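Long-range contacts in Exo-alpha-sialidase (Clostridium perfringens, PDB 2VO8), which belongs to glycoside hydrolase family 33 and, through the cohesin module described here, probably binds a dockerin partner to assemble toxin complexes: residues A[23-34]-A[92-103]; A[39-50]-A[111-122]. All blocks are in the same frame, centred on the assembly; numbering follows the deposited sequence.

Interaction 1. Residues A[23-34]-A[92-103]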
# COMPACT_ATOMS: atom_id res chain seq x y z
N GLY A 23 -17.20 11.87 1.51
CA GLY A 23 -17.64 12.06 0.13
C GLY A 23 -16.64 12.49 -0.95
O GLY A 23 -17.03 12.67 -2.11
N SER A 24 -15.36 12.60 -0.59
CA SER A 24 -14.33 13.01 -1.53
C SER A 24 -13.29 11.89 -1.59
O SER A 24 -12.69 11.51 -0.59
CB SER A 24 -13.72 14.33 -1.07
OG SER A 24 -12.96 14.94 -2.11
N ALA A 25 -13.09 11.35 -2.79
CA ALA A 25 -12.13 10.28 -3.01
C ALA A 25 -10.69 10.84 -2.82
O ALA A 25 -10.38 12.00 -3.17
CB ALA A 25 -12.29 9.67 -4.40
N PHE A 26 -9.85 10.00 -2.27
CA PHE A 26 -8.42 10.33 -2.11
C PHE A 26 -7.59 9.06 -2.37
O PHE A 26 -8.12 7.99 -2.36
CB PHE A 26 -8.18 10.89 -0.68
CG PHE A 26 -8.28 9.84 0.42
CD1 PHE A 26 -7.16 9.13 0.88
CD2 PHE A 26 -9.52 9.57 1.02
CE1 PHE A 26 -7.30 8.16 1.85
CE2 PHE A 26 -9.66 8.58 1.95
CZ PHE A 26 -8.55 7.89 2.40
N GLU A 27 -6.26 9.19 -2.54
CA GLU A 27 -5.32 8.11 -2.83
C GLU A 27 -4.41 7.82 -1.60
O GLU A 27 -3.86 8.79 -1.06
CB GLU A 27 -4.43 8.56 -4.03
CG GLU A 27 -5.07 8.34 -5.47
CD GLU A 27 -5.86 9.54 -6.09
OE1 GLU A 27 -6.58 9.32 -7.08
OE2 GLU A 27 -5.77 10.70 -5.64
N ALA A 28 -4.25 6.57 -1.17
CA ALA A 28 -3.06 6.18 -0.42
C ALA A 28 -2.06 5.50 -1.34
O ALA A 28 -2.41 4.59 -2.09
CB ALA A 28 -3.44 5.26 0.73
N ILE A 29 -0.81 5.95 -1.27
CA ILE A 29 0.22 5.50 -2.20
C ILE A 29 1.21 4.56 -1.51
O ILE A 29 1.96 4.97 -0.62
CB ILE A 29 0.99 6.69 -2.80
CG1 ILE A 29 0.04 7.61 -3.55
CG2 ILE A 29 2.10 6.19 -3.72
CD1 ILE A 29 0.68 8.89 -4.04
N LEU A 30 1.20 3.30 -1.92
CA LEU A 30 2.00 2.27 -1.29
C LEU A 30 3.32 2.06 -2.05
O LEU A 30 3.33 1.99 -3.28
CB LEU A 30 1.27 0.97 -1.17
CG LEU A 30 -0.21 0.98 -0.79
CD1 LEU A 30 -0.64 -0.47 -0.60
CD2 LEU A 30 -0.34 1.81 0.52
N GLY A 31 4.43 1.98 -1.33
CA GLY A 31 5.71 1.79 -2.02
C GLY A 31 6.76 1.11 -1.17
O GLY A 31 6.45 0.44 -0.19
N ILE A 32 8.00 1.26 -1.62
CA ILE A 32 9.18 0.73 -0.90
C ILE A 32 10.22 1.84 -0.81
O ILE A 32 10.16 2.84 -1.56
CB ILE A 32 9.72 -0.55 -1.59
CG1 ILE A 32 10.12 -0.30 -3.05
CG2 ILE A 32 8.72 -1.74 -1.49
CD1 ILE A 32 10.87 -1.51 -3.66
N GLU A 33 11.17 1.71 0.13
CA GLU A 33 12.21 2.73 0.31
C GLU A 33 13.41 2.08 1.02
O GLU A 33 13.25 1.12 1.76
CB GLU A 33 11.68 3.94 1.10
CG GLU A 33 12.69 5.08 1.38
CD GLU A 33 13.58 4.80 2.59
OE1 GLU A 33 13.16 4.07 3.50
OE2 GLU A 33 14.73 5.30 2.61
N GLY A 34 14.60 2.55 0.69
CA GLY A 34 15.81 2.09 1.36
C GLY A 34 16.12 0.62 1.24
O GLY A 34 16.65 0.01 2.17
N LYS A 92 14.55 0.90 -6.05
CA LYS A 92 14.71 0.73 -4.60
C LYS A 92 13.74 1.64 -3.79
O LYS A 92 13.38 1.30 -2.65
CB LYS A 92 16.16 1.02 -4.20
CG LYS A 92 17.24 0.22 -4.96
CD LYS A 92 17.43 -1.24 -4.44
CE LYS A 92 18.49 -2.01 -5.27
NZ LYS A 92 18.06 -3.43 -5.47
N ASP A 93 13.36 2.76 -4.37
CA ASP A 93 12.52 3.77 -3.65
C ASP A 93 11.21 4.06 -4.39
O ASP A 93 10.62 5.15 -4.24
CB ASP A 93 13.33 5.06 -3.47
CG ASP A 93 14.33 4.98 -2.27
OD1 ASP A 93 14.66 3.90 -1.76
OD2 ASP A 93 14.78 6.04 -1.86
N SER A 94 10.77 3.10 -5.19
CA SER A 94 9.61 3.31 -6.05
C SER A 94 8.26 3.26 -5.31
O SER A 94 8.10 2.55 -4.35
CB SER A 94 9.55 2.37 -7.29
OG SER A 94 10.35 1.20 -7.21
N ASP A 95 7.30 4.01 -5.84
CA ASP A 95 5.91 3.89 -5.49
C ASP A 95 5.29 2.81 -6.41
O ASP A 95 5.61 2.73 -7.62
CB ASP A 95 5.23 5.25 -5.62
CG ASP A 95 5.73 6.25 -4.56
OD1 ASP A 95 6.43 5.83 -3.64
OD2 ASP A 95 5.41 7.44 -4.64
N LEU A 96 4.48 1.95 -5.80
CA LEU A 96 4.01 0.72 -6.43
C LEU A 96 2.48 0.63 -6.65
O LEU A 96 2.04 0.09 -7.66
CB LEU A 96 4.48 -0.48 -5.63
CG LEU A 96 5.99 -0.71 -5.52
CD1 LEU A 96 6.29 -1.94 -4.73
CD2 LEU A 96 6.59 -0.86 -6.95
N VAL A 97 1.70 1.15 -5.71
CA VAL A 97 0.25 0.92 -5.71
C VAL A 97 -0.49 2.19 -5.30
O VAL A 97 -0.02 2.93 -4.42
CB VAL A 97 -0.15 -0.20 -4.74
CG1 VAL A 97 -1.76 -0.42 -4.78
CG2 VAL A 97 0.64 -1.47 -4.98
N LYS A 98 -1.62 2.46 -5.97
CA LYS A 98 -2.55 3.55 -5.61
C LYS A 98 -3.79 2.88 -5.04
O LYS A 98 -4.43 2.08 -5.73
CB LYS A 98 -2.99 4.31 -6.86
CG LYS A 98 -1.90 5.01 -7.65
CD LYS A 98 -2.49 5.90 -8.75
CE LYS A 98 -2.24 5.44 -10.19
NZ LYS A 98 -2.23 6.70 -11.04
N VAL A 99 -4.15 3.19 -3.79
CA VAL A 99 -5.39 2.69 -3.19
C VAL A 99 -6.37 3.86 -3.08
O VAL A 99 -6.10 4.85 -2.41
CB VAL A 99 -5.18 2.03 -1.79
CG1 VAL A 99 -6.50 1.47 -1.21
CG2 VAL A 99 -4.14 0.97 -1.83
N ASN A 100 -7.48 3.80 -3.82
CA ASN A 100 -8.41 4.92 -3.91
C ASN A 100 -9.59 4.61 -2.96
O ASN A 100 -10.18 3.53 -3.03
CB ASN A 100 -8.90 5.11 -5.34
CG ASN A 100 -9.60 6.41 -5.52
OD1 ASN A 100 -10.77 6.57 -5.06
ND2 ASN A 100 -8.91 7.39 -6.13
N LEU A 101 -9.83 5.53 -2.04
CA LEU A 101 -10.82 5.41 -0.95
C LEU A 101 -11.67 6.65 -0.87
O LEU A 101 -11.24 7.70 -1.19
CB LEU A 101 -10.10 5.24 0.40
CG LEU A 101 -9.29 3.94 0.49
CD1 LEU A 101 -7.85 4.23 1.00
CD2 LEU A 101 -9.91 2.88 1.30
N THR A 102 -12.93 6.51 -0.43
CA THR A 102 -13.79 7.66 -0.12
C THR A 102 -14.30 7.52 1.32
O THR A 102 -14.89 6.48 1.67
CB THR A 102 -14.99 7.76 -1.07
OG1 THR A 102 -14.54 7.83 -2.44
CG2 THR A 102 -15.90 8.98 -0.72
N PRO A 103 -14.03 8.52 2.16
CA PRO A 103 -14.56 8.40 3.55
C PRO A 103 -16.06 8.52 3.56
O PRO A 103 -16.63 9.18 2.71
CB PRO A 103 -13.91 9.58 4.30
CG PRO A 103 -12.82 10.15 3.32
CD PRO A 103 -13.27 9.77 1.96
O HOH W 1 8.08 4.74 -1.80
O HOH W 2 15.98 5.93 0.40
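F26 and L101 pair near one end of an antiparallel pairing between strands 26-33 and 95-103, part of one sheet of the cohesin beta-sandwich, their directions 161° apart. Beyond them G23 N donates to P103 O. The backbone bonds of F26 with L101, A28 with V99 and L30 with V97 run in both directions. A classic beta bulge interrupts the register where L96 and V97 both face L30: the single carbonyl L30 O accepts from L96 N at 2.8 Å and from V97 N at 3.0 Å. Past the bulge I32 N donates to S94 O, and G31, having no side chain, lets its CA come within 3.4 Å of S94 O.

The apolar side chains F26, A28, L30, V97, V99 and L101 share the inward face. F26 holds CG between its backbone N and carbonyl carbon (chi1 71°), which lays the ring over the neighbouring strand: CZ lies 3.7 Å from L101 CB, and P103 CD meets the ring edge in plane. Small A28 and branched V97 and V99 suit this layer between sheets, where L30 CD1 touches V99 CG2.

E27, I29, D95, K98 and N100 occupy the more exposed face, where polar ends can reach water. I29 CG2 rests against the carboxylate of D95, which itself forms a salt bridge with K15.

Polar side chains finish the other end. The side chains of E33 and D93 run side by side, and a water donating to E33 OE2 and D93 OD2 probably eases the repulsion of their carboxylates. G34, a glycine at a positive phi that residues with side chains adopt less readily, gives its N to D93 OD1 at 2.8 Å, on the syn side and 33° out of the carboxylate plane.

Interaction 2. Residues A[39-50]-A[111-122]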
# COMPACT_ATOMS: atom_id res chain seq x y z
N THR A 39 19.59 -6.42 -2.99
CA THR A 39 18.28 -7.06 -3.10
C THR A 39 17.68 -6.62 -4.42
O THR A 39 17.52 -5.43 -4.65
CB THR A 39 17.36 -6.76 -1.86
OG1 THR A 39 17.80 -7.56 -0.75
CG2 THR A 39 15.92 -7.12 -2.18
N GLU A 40 17.45 -7.58 -5.32
CA GLU A 40 16.86 -7.33 -6.63
C GLU A 40 15.37 -7.65 -6.59
O GLU A 40 15.02 -8.79 -6.54
CB GLU A 40 17.52 -8.24 -7.67
CG GLU A 40 18.83 -7.74 -8.21
CD GLU A 40 19.22 -8.40 -9.53
OE1 GLU A 40 18.36 -8.52 -10.45
OE2 GLU A 40 20.40 -8.81 -9.66
N VAL A 41 14.50 -6.64 -6.60
CA VAL A 41 13.09 -6.86 -6.29
C VAL A 41 12.29 -7.08 -7.59
O VAL A 41 12.41 -6.30 -8.49
CB VAL A 41 12.47 -5.67 -5.48
CG1 VAL A 41 11.02 -5.89 -5.21
CG2 VAL A 41 13.19 -5.50 -4.16
N TYR A 42 11.50 -8.14 -7.63
CA TYR A 42 10.61 -8.39 -8.78
C TYR A 42 9.11 -8.39 -8.41
O TYR A 42 8.22 -8.40 -9.28
CB TYR A 42 11.05 -9.63 -9.57
CG TYR A 42 12.34 -9.35 -10.35
CD1 TYR A 42 12.28 -8.73 -11.58
CD2 TYR A 42 13.62 -9.65 -9.81
CE1 TYR A 42 13.43 -8.45 -12.32
CE2 TYR A 42 14.76 -9.38 -10.52
CZ TYR A 42 14.66 -8.76 -11.79
OH TYR A 42 15.76 -8.45 -12.58
N SER A 43 8.81 -8.38 -7.12
CA SER A 43 7.38 -8.43 -6.73
C SER A 43 7.29 -7.87 -5.34
O SER A 43 8.28 -7.92 -4.61
CB SER A 43 6.85 -9.86 -6.77
OG SER A 43 7.56 -10.74 -5.94
N ALA A 44 6.12 -7.36 -4.97
CA ALA A 44 5.88 -7.03 -3.55
C ALA A 44 4.50 -7.55 -3.14
O ALA A 44 3.65 -7.89 -4.00
CB ALA A 44 6.06 -5.57 -3.31
N GLU A 45 4.28 -7.61 -1.83
CA GLU A 45 2.98 -8.00 -1.30
C GLU A 45 2.66 -7.24 -0.02
O GLU A 45 3.43 -7.26 0.94
CB GLU A 45 2.93 -9.51 -1.04
CG GLU A 45 1.78 -9.95 -0.15
CD GLU A 45 1.71 -11.46 -0.00
OE1 GLU A 45 2.52 -12.16 -0.64
OE2 GLU A 45 0.84 -11.94 0.76
N TYR A 46 1.51 -6.56 -0.00
CA TYR A 46 1.01 -5.92 1.21
C TYR A 46 -0.21 -6.65 1.75
O TYR A 46 -0.90 -7.36 1.01
CB TYR A 46 0.68 -4.45 0.94
CG TYR A 46 1.80 -3.68 0.29
CD1 TYR A 46 2.87 -3.21 1.04
CD2 TYR A 46 1.79 -3.41 -1.07
CE1 TYR A 46 3.91 -2.50 0.45
CE2 TYR A 46 2.82 -2.70 -1.67
CZ TYR A 46 3.87 -2.25 -0.90
OH TYR A 46 4.90 -1.55 -1.49
N LEU A 47 -0.49 -6.47 3.03
CA LEU A 47 -1.82 -6.61 3.55
C LEU A 47 -2.14 -5.20 4.06
O LEU A 47 -1.51 -4.69 4.98
CB LEU A 47 -2.02 -7.73 4.58
CG LEU A 47 -3.54 -7.87 4.89
CD1 LEU A 47 -4.33 -8.63 3.84
CD2 LEU A 47 -3.80 -8.40 6.30
N PHE A 48 -3.08 -4.58 3.34
CA PHE A 48 -3.47 -3.19 3.53
C PHE A 48 -4.70 -3.17 4.44
O PHE A 48 -5.66 -3.86 4.17
CB PHE A 48 -3.83 -2.52 2.22
CG PHE A 48 -4.38 -1.11 2.38
CD1 PHE A 48 -3.53 -0.03 2.56
CD2 PHE A 48 -5.75 -0.88 2.36
CE1 PHE A 48 -4.03 1.25 2.70
CE2 PHE A 48 -6.23 0.38 2.48
CZ PHE A 48 -5.41 1.45 2.65
N GLU A 49 -4.64 -2.41 5.52
CA GLU A 49 -5.75 -2.42 6.51
C GLU A 49 -6.31 -1.03 6.67
O GLU A 49 -5.60 -0.02 6.61
CB GLU A 49 -5.28 -3.03 7.83
CG GLU A 49 -4.95 -4.51 7.67
CD GLU A 49 -5.04 -5.28 8.95
OE1 GLU A 49 -5.94 -4.99 9.77
OE2 GLU A 49 -4.23 -6.23 9.12
N TYR A 50 -7.63 -1.00 6.83
CA TYR A 50 -8.35 0.24 6.98
C TYR A 50 -9.70 -0.06 7.68
O TYR A 50 -10.13 -1.21 7.75
CB TYR A 50 -8.60 0.87 5.63
CG TYR A 50 -9.69 0.20 4.83
CD1 TYR A 50 -11.00 0.72 4.81
CD2 TYR A 50 -9.42 -0.93 4.05
CE1 TYR A 50 -11.99 0.13 4.02
CE2 TYR A 50 -10.41 -1.55 3.29
CZ TYR A 50 -11.71 -1.01 3.28
OH TYR A 50 -12.69 -1.66 2.54
N VAL A 111 -6.52 5.05 10.97
CA VAL A 111 -5.20 4.51 10.58
C VAL A 111 -5.32 3.65 9.32
O VAL A 111 -6.08 2.68 9.30
CB VAL A 111 -4.56 3.73 11.72
CG1 VAL A 111 -3.20 3.12 11.30
CG2 VAL A 111 -4.46 4.65 13.00
N LEU A 112 -4.54 4.03 8.30
CA LEU A 112 -4.30 3.23 7.12
C LEU A 112 -2.93 2.53 7.30
O LEU A 112 -1.92 3.22 7.44
CB LEU A 112 -4.31 4.11 5.90
CG LEU A 112 -5.56 5.02 5.80
CD1 LEU A 112 -5.44 5.97 4.67
CD2 LEU A 112 -6.85 4.10 5.78
N GLY A 113 -2.97 1.21 7.41
CA GLY A 113 -1.82 0.37 7.81
C GLY A 113 -1.39 -0.67 6.79
O GLY A 113 -2.17 -1.18 6.01
N LEU A 114 -0.11 -1.01 6.86
CA LEU A 114 0.41 -2.16 6.13
C LEU A 114 0.87 -3.14 7.19
O LEU A 114 1.89 -2.89 7.89
CB LEU A 114 1.53 -1.71 5.17
CG LEU A 114 1.23 -0.71 4.04
CD1 LEU A 114 2.49 -0.16 3.24
CD2 LEU A 114 0.23 -1.30 2.97
N THR A 115 0.13 -4.24 7.36
CA THR A 115 0.42 -5.19 8.43
C THR A 115 1.26 -6.39 7.96
O THR A 115 1.70 -7.21 8.77
CB THR A 115 -0.88 -5.69 9.10
OG1 THR A 115 -1.77 -6.20 8.10
CG2 THR A 115 -1.56 -4.57 9.83
N THR A 116 1.41 -6.49 6.64
CA THR A 116 2.29 -7.43 5.92
C THR A 116 2.91 -6.60 4.80
O THR A 116 2.21 -5.75 4.13
CB THR A 116 1.51 -8.64 5.38
OG1 THR A 116 1.01 -9.44 6.47
CG2 THR A 116 2.36 -9.55 4.40
N ALA A 117 4.23 -6.77 4.61
CA ALA A 117 4.96 -6.06 3.55
C ALA A 117 6.20 -6.89 3.24
O ALA A 117 7.03 -7.10 4.11
CB ALA A 117 5.33 -4.68 3.97
N LEU A 118 6.23 -7.44 2.03
CA LEU A 118 7.25 -8.46 1.65
C LEU A 118 7.67 -8.13 0.24
O LEU A 118 6.86 -7.53 -0.52
CB LEU A 118 6.63 -9.85 1.61
CG LEU A 118 5.78 -10.50 2.69
CD1 LEU A 118 5.06 -11.66 2.08
CD2 LEU A 118 6.64 -10.96 3.88
N VAL A 119 8.89 -8.54 -0.14
CA VAL A 119 9.34 -8.48 -1.54
C VAL A 119 9.84 -9.85 -1.99
O VAL A 119 10.40 -10.62 -1.19
CB VAL A 119 10.41 -7.37 -1.84
CG1 VAL A 119 9.83 -5.93 -1.71
CG2 VAL A 119 11.65 -7.53 -0.96
N GLY A 120 9.57 -10.19 -3.26
CA GLY A 120 10.15 -11.35 -3.92
C GLY A 120 11.32 -10.81 -4.69
O GLY A 120 11.23 -9.74 -5.33
N ALA A 121 12.43 -11.53 -4.62
CA ALA A 121 13.70 -11.03 -5.10
C ALA A 121 14.31 -12.00 -6.10
O ALA A 121 13.78 -13.09 -6.33
CB ALA A 121 14.65 -10.80 -3.93
N GLY A 122 15.43 -11.59 -6.68
CA GLY A 122 16.14 -12.39 -7.71
C GLY A 122 16.91 -13.61 -7.22
O GLY A 122 17.51 -14.35 -8.01
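Y46 and L114 pack together on the inward face of an antiparallel pair in the cohesin sandwich, where strand 41-49 runs beside both halves of strand 107-121, bent at T115. Backbone bonds join E45 with L118 and E49 with G113 in both directions. At the far end Y42 and S43 both face G120, a classic beta bulge: G120 O takes a bond from Y42 N (2.8 Å) and a weak one from S43 N. Having no side chain, G120 lets S43 OG lie 3.3 Å from its CA, where a CB would collide.

Apolar contacts follow the inward residues. Both methyls of L114 reach the Y46 ring, with CD1 3.8 Å from Y46 CD1, and L114 CD2 lies in plane at the edge of the F48 ring. Branched V41 and V119 cross at about a right angle, CG1 to CG1 3.7 Å.

At the corner T115 OG1 donates to E49 OE2 at 2.7 Å, on the anti side of the carboxylate; E49 stands on the outer face, and the T115 chi1 of 54° turns the hydroxyl toward it. T116 N, by contrast, is buried without a partner.

Strand 78-85 flanks 41-49, strand 126-139 flanks 107-121, and the inward rings of Y46 and F48 pack against L96, V99 and L101 of strand 95-103.

From the N terminus the chain lays down segment 23-34, then 39-50, and only later 92-103 and 111-122. Interaction 1 closes a loop of 57 intervening residues and interaction 2 one of 60; their segments alternate, so the closures cross rather than nest. The intervening strands 55-62, 67-75 and 78-85 fall inside both loops: 55-62 pairs with 95-103, and 78-85 with 41-49. Thus each contact secures a different wall of the sandwich, with centres about 12 Å apart. The walls meet inside, where L30 CD1 lies 3.8 Å from L114 CD2 and Y46 OH probably makes a weak hydrogen bond to G31 O at 2.8 Å.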